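Local coordinates for MutT related protein (Methanosarcina mazei, PDB 3GRN) that is a MutT-related member of the Nudix family and probably hydrolyses phosphoanhydride bonds, though its substrate is not established, at residues Ala13-Glu18 with Asp39-Lys44; Glu61-Thr66 with Ala97-Ser102. All coordinates share one frame; numbering follows the deposited sequence.

Contact 1 of 2, residues Ala13-Glu18 with Asp39-Lys44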
loop_
_atom_site.group_PDB
_atom_site.type_symbol
_atom_site.label_atom_id
_atom_site.label_comp_id
_atom_site.label_asym_id
_atom_site.label_seq_id
_atom_site.Cartn_x
_atom_site.Cartn_y
_atom_site.Cartn_z
ATOM N N ALA A 13 5.039 -13.987 -3.223
ATOM C CA ALA A 13 5.817 -14.487 -4.378
ATOM C C ALA A 13 7.187 -14.964 -3.963
ATOM O O ALA A 13 7.860 -14.301 -3.171
ATOM C CB ALA A 13 5.965 -13.413 -5.428
ATOM N N LEU A 14 7.588 -16.118 -4.503
ATOM C CA LEU A 14 8.959 -16.613 -4.385
ATOM C C LEU A 14 9.698 -16.172 -5.642
ATOM O O LEU A 14 9.467 -16.703 -6.734
ATOM C CB LEU A 14 9.005 -18.141 -4.317
ATOM C CG LEU A 14 8.423 -18.806 -3.088
ATOM C CD1 LEU A 14 8.516 -20.337 -3.261
ATOM C CD2 LEU A 14 9.123 -18.363 -1.814
ATOM N N ILE A 15 10.581 -15.203 -5.469
ATOM C CA ILE A 15 11.300 -14.624 -6.598
ATOM C C ILE A 15 12.770 -14.877 -6.367
ATOM O O ILE A 15 13.293 -14.454 -5.343
ATOM C CB ILE A 15 11.044 -13.118 -6.687
ATOM C CG1 ILE A 15 9.555 -12.864 -6.956
ATOM C CG2 ILE A 15 11.901 -12.481 -7.765
ATOM C CD1 ILE A 15 9.175 -11.427 -6.963
ATOM N N ARG A 16 13.425 -15.511 -7.349
ATOM C CA ARG A 16 14.848 -15.863 -7.233
ATOM C C ARG A 16 15.727 -15.070 -8.193
ATOM O O ARG A 16 15.265 -14.618 -9.235
ATOM C CB ARG A 16 15.074 -17.359 -7.485
ATOM C CG ARG A 16 14.261 -18.279 -6.605
ATOM C CD ARG A 16 14.301 -19.672 -7.193
ATOM N NE ARG A 16 13.259 -20.538 -6.657
ATOM C CZ ARG A 16 12.001 -20.563 -7.087
ATOM N NH1 ARG A 16 11.597 -19.761 -8.070
ATOM N NH2 ARG A 16 11.140 -21.394 -6.519
ATOM N N ASN A 17 16.996 -14.915 -7.820
ATOM C CA ASN A 17 17.981 -14.292 -8.695
ATOM C C ASN A 17 18.721 -15.360 -9.493
ATOM O O ASN A 17 18.404 -16.550 -9.383
ATOM C CB ASN A 17 18.955 -13.388 -7.910
ATOM C CG ASN A 17 19.793 -14.137 -6.854
ATOM O OD1 ASN A 17 19.802 -15.367 -6.770
ATOM N ND2 ASN A 17 20.506 -13.366 -6.042
ATOM N N GLU A 18 19.731 -14.936 -10.254
ATOM C CA GLU A 18 20.563 -15.847 -11.056
ATOM C C GLU A 18 21.200 -16.983 -10.240
ATOM O O GLU A 18 21.443 -18.073 -10.770
ATOM C CB GLU A 18 21.659 -15.064 -11.783
ATOM C CG GLU A 18 21.158 -13.801 -12.481
ATOM C CD GLU A 18 21.391 -12.520 -11.671
ATOM O OE1 GLU A 18 20.878 -12.409 -10.534
ATOM O OE2 GLU A 18 22.081 -11.612 -12.182
ATOM N N ASP A 39 9.919 -10.245 5.373
ATOM C CA ASP A 39 8.686 -10.690 4.733
ATOM C C ASP A 39 8.992 -11.132 3.287
ATOM O O ASP A 39 10.066 -10.832 2.758
ATOM C CB ASP A 39 7.684 -9.520 4.738
ATOM C CG ASP A 39 6.228 -9.971 4.756
ATOM O OD1 ASP A 39 5.948 -11.139 4.449
ATOM O OD2 ASP A 39 5.341 -9.148 5.076
ATOM N N LEU A 40 8.050 -11.806 2.640
ATOM C CA LEU A 40 8.148 -12.060 1.211
ATOM C C LEU A 40 7.395 -10.936 0.529
ATOM O O LEU A 40 6.483 -10.334 1.151
ATOM C CB LEU A 40 7.501 -13.397 0.836
ATOM C CG LEU A 40 8.169 -14.710 1.245
ATOM C CD1 LEU A 40 7.308 -15.877 0.808
ATOM C CD2 LEU A 40 9.535 -14.829 0.576
ATOM N N PRO A 41 7.703 -10.680 -0.761
ATOM C CA PRO A 41 6.857 -9.765 -1.540
ATOM C C PRO A 41 5.441 -10.308 -1.619
ATOM O O PRO A 41 5.268 -11.502 -1.786
ATOM C CB PRO A 41 7.487 -9.803 -2.936
ATOM C CG PRO A 41 8.862 -10.247 -2.716
ATOM C CD PRO A 41 8.836 -11.179 -1.563
ATOM N N GLY A 42 4.462 -9.449 -1.417
ATOM C CA GLY A 42 3.056 -9.860 -1.496
ATOM C C GLY A 42 2.207 -9.067 -0.545
ATOM O O GLY A 42 2.672 -8.071 0.030
ATOM N N GLY A 43 0.959 -9.495 -0.361
ATOM C CA GLY A 43 0.071 -8.790 0.552
ATOM C C GLY A 43 -1.359 -9.192 0.311
ATOM O O GLY A 43 -1.610 -10.190 -0.376
ATOM N N LYS A 44 -2.283 -8.362 0.806
ATOM C CA LYS A 44 -3.713 -8.698 0.781
ATOM C C LYS A 44 -4.322 -8.642 -0.621
ATOM O O LYS A 44 -4.022 -7.733 -1.419
ATOM C CB LYS A 44 -4.507 -7.784 1.724
ATOM C CG LYS A 44 -3.935 -7.620 3.116
ATOM C CD LYS A 44 -4.804 -6.647 3.922
ATOM C CE LYS A 44 -4.292 -6.439 5.338
ATOM N NZ LYS A 44 -3.460 -5.216 5.492
#
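Ala-13 and Pro-41 bring their CA atoms to 5.6 Å where the later part of strand 7-16 runs beside strand 38-44, its antiparallel neighbour in the sheet. One backbone bond joins the two segments, from Ala-13 N to Pro-41 O at 2.9 Å, with an angle of 156° at the hydrogen and the donor tilted slightly from the carbonyl plane. Strand 38-44 is broken at Leu-40 and Pro-41, and the ring of Pro-41 sits against the carbonyl of Ala-13 itself: its CD lies 3.6 Å from Ala-13 O, an atom that also has CB and CD2 of Leu-40 beside it. The leucines meet by their methyl groups, Leu-14 CD2 lying 4.0 Å from Leu-40 CD1. Leu-40 sends its CB toward strand 7-16, whereas that of Leu-14 starts away from the partner segment, and only the outer branch, carried by a CG beside the backbone N (chi1 -67°), turns back to touch. Ile-15 makes a looser contact, its CD1 4.4 Å from Pro-41 CG. Two layers flank this part of the sheet: Ala-13 and Ile-15 pack on helix 51-63 through Val-59, while Leu-14 lies against Phe-130 and Phe-133 of helix 124-137. Beyond the proline, at the backbone angles of Gly-42, a CB would jam against the carbonyl O of Pro-41. The arrangement belongs to the alpha/beta/alpha sandwich of the Nudix fold, at the point where its central sheet leads into the Nudix box.

Contact 2 of 2, residues Glu61-Thr66 with Ala97-Ser102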
loop_
_atom_site.group_PDB
_atom_site.type_symbol
_atom_site.label_atom_id
_atom_site.label_comp_id
_atom_site.label_asym_id
_atom_site.label_seq_id
_atom_site.Cartn_x
_atom_site.Cartn_y
_atom_site.Cartn_z
ATOM N N GLU A 61 4.206 -3.246 -7.114
ATOM C CA GLU A 61 4.156 -2.069 -6.248
ATOM C C GLU A 61 5.231 -2.080 -5.183
ATOM O O GLU A 61 5.716 -1.029 -4.796
ATOM C CB GLU A 61 2.778 -1.914 -5.607
ATOM C CG GLU A 61 1.701 -1.647 -6.627
ATOM C CD GLU A 61 0.377 -1.242 -6.004
ATOM O OE1 GLU A 61 0.264 -1.258 -4.746
ATOM O OE2 GLU A 61 -0.543 -0.921 -6.791
ATOM N N GLU A 62 5.650 -3.280 -4.749
ATOM C CA GLU A 62 6.620 -3.370 -3.660
ATOM C C GLU A 62 8.073 -3.366 -4.110
ATOM O O GLU A 62 8.969 -3.034 -3.330
ATOM C CB GLU A 62 6.358 -4.617 -2.835
ATOM C CG GLU A 62 4.993 -4.533 -2.144
ATOM C CD GLU A 62 4.659 -5.722 -1.315
ATOM O OE1 GLU A 62 5.364 -6.741 -1.407
ATOM O OE2 GLU A 62 3.665 -5.622 -0.573
ATOM N N THR A 63 8.302 -3.817 -5.347
ATOM C CA THR A 63 9.675 -4.084 -5.802
ATOM C C THR A 63 10.009 -3.536 -7.195
ATOM O O THR A 63 11.175 -3.529 -7.574
ATOM C CB THR A 63 9.990 -5.603 -5.867
ATOM O OG1 THR A 63 9.307 -6.182 -6.980
ATOM C CG2 THR A 63 9.642 -6.374 -4.541
ATOM N N GLY A 64 9.014 -3.121 -7.975
ATOM C CA GLY A 64 9.293 -2.658 -9.356
ATOM C C GLY A 64 9.376 -3.802 -10.370
ATOM O O GLY A 64 9.540 -3.563 -11.577
ATOM N N ILE A 65 9.291 -5.045 -9.889
ATOM C CA ILE A 65 9.390 -6.225 -10.750
ATOM C C ILE A 65 8.078 -6.523 -11.451
ATOM O O ILE A 65 7.027 -6.614 -10.812
ATOM C CB ILE A 65 9.902 -7.473 -9.962
ATOM C CG1 ILE A 65 11.322 -7.200 -9.434
ATOM C CG2 ILE A 65 9.879 -8.773 -10.836
ATOM C CD1 ILE A 65 11.817 -8.174 -8.406
ATOM N N THR A 66 8.144 -6.679 -12.776
ATOM C CA THR A 66 6.994 -7.162 -13.526
ATOM C C THR A 66 7.139 -8.677 -13.655
ATOM O O THR A 66 8.103 -9.179 -14.265
ATOM C CB THR A 66 6.918 -6.539 -14.929
ATOM O OG1 THR A 66 6.828 -5.118 -14.817
ATOM C CG2 THR A 66 5.689 -7.061 -15.682
ATOM N N ALA A 97 16.810 -8.314 -11.811
ATOM C CA ALA A 97 16.159 -7.043 -11.527
ATOM C C ALA A 97 16.894 -6.264 -10.454
ATOM O O ALA A 97 17.466 -6.845 -9.532
ATOM C CB ALA A 97 14.699 -7.276 -11.112
ATOM N N ASP A 98 16.909 -4.942 -10.598
ATOM C CA ASP A 98 17.330 -4.072 -9.516
ATOM C C ASP A 98 16.084 -3.698 -8.731
ATOM O O ASP A 98 15.251 -2.918 -9.209
ATOM C CB ASP A 98 18.038 -2.818 -10.042
ATOM C CG ASP A 98 19.520 -3.055 -10.281
ATOM O OD1 ASP A 98 20.338 -2.534 -9.492
ATOM O OD2 ASP A 98 19.860 -3.784 -11.236
ATOM N N VAL A 99 15.963 -4.278 -7.544
ATOM C CA VAL A 99 14.781 -4.059 -6.682
ATOM C C VAL A 99 14.654 -2.585 -6.290
ATOM O O VAL A 99 15.642 -1.930 -5.911
ATOM C CB VAL A 99 14.880 -4.950 -5.428
ATOM C CG1 VAL A 99 13.711 -4.715 -4.485
ATOM C CG2 VAL A 99 14.985 -6.413 -5.846
ATOM N N LYS A 100 13.432 -2.064 -6.407
ATOM C CA LYS A 100 13.143 -0.698 -6.094
ATOM C C LYS A 100 11.962 -0.656 -5.132
ATOM O O LYS A 100 10.836 -1.006 -5.493
ATOM C CB LYS A 100 12.852 0.085 -7.373
ATOM C CG LYS A 100 14.112 0.247 -8.268
ATOM C CD LYS A 100 13.865 1.204 -9.429
ATOM C CE LYS A 100 15.182 1.613 -10.113
ATOM N NZ LYS A 100 15.966 0.447 -10.642
ATOM N N LEU A 101 12.240 -0.208 -3.920
ATOM C CA LEU A 101 11.275 -0.299 -2.795
ATOM C C LEU A 101 10.303 0.848 -2.682
ATOM O O LEU A 101 10.529 1.925 -3.239
ATOM C CB LEU A 101 12.032 -0.419 -1.465
ATOM C CG LEU A 101 12.917 -1.674 -1.329
ATOM C CD1 LEU A 101 13.607 -1.666 0.007
ATOM C CD2 LEU A 101 12.100 -2.931 -1.517
ATOM N N SER A 102 9.231 0.608 -1.928
ATOM C CA SER A 102 8.205 1.591 -1.636
ATOM C C SER A 102 8.225 1.909 -0.133
ATOM O O SER A 102 9.029 1.317 0.628
ATOM C CB SER A 102 6.840 1.027 -2.004
ATOM O OG SER A 102 6.436 0.073 -1.011
HETATM O O HOH W 1 8.180 -2.068 -0.972
HETATM O O HOH W 2 12.667 -3.590 -9.934
#
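Glu-61 presents its carbonyl to Ser-102, whose CB lies 3.6 Å from Glu-61 O, while its carboxylate reaches Ala-35 N of the second subunit. At Glu-62 the carbonyl O has Leu-101 CD2 3.6 Å away and accepts a bond from a water that in turn accepts from Ser-102 N; the carboxylate leaves the contact for Gly-42 N. Thr-63 makes the direct link: Lys-100 N donates to Thr-63 O at 2.9 Å, nearly straight at the hydrogen (170°) but from above the carbonyl plane. A second water donates to the same oxygen and to Asp-98 O. With chi1 at 73°, Thr-63 OG1 lies between its own N and carbonyl carbon, where it accepts from Ile-65 N in an ST turn and also bonds Val-59 O; Thr-63 CB meets Val-99 CG1. Gly-64, with positive phi, turns the chain out of the helix beside Lys-100. Ile-65 then lays CG1 3.8 Å from Ala-97 CB, with its CD1 4.1 Å from the same methyl and 4.4 Å from Val-99 CG2. Near the end of the helix, Glu-62 O thus accepts from a water and Thr-63 O from Lys-100 N and a second water, bonds that tie the loop to the helix largely through backbone atoms.

Contact 1 is complete in the sequence before contact 2 begins, and their centres lie about 10 Å apart. Strand 38-44 leads on to helix 51-63, and residues 43-64, which match the Nudix box, begin in contact 1 and end in contact 2. Glu-62 bridges the two directly, its carboxylate reaching back to strand 38-44 and packing on Pro-41. Contact 1 is buried within the mixed sheet, its centre about 5 Å from that of the chain; contact 2 lies farther out, where the loop between strands 84-94 and 105-111 crosses the helix end and meets the second subunit. The two contacts thus lie at the two ends of the sequence that matches the Nudix box.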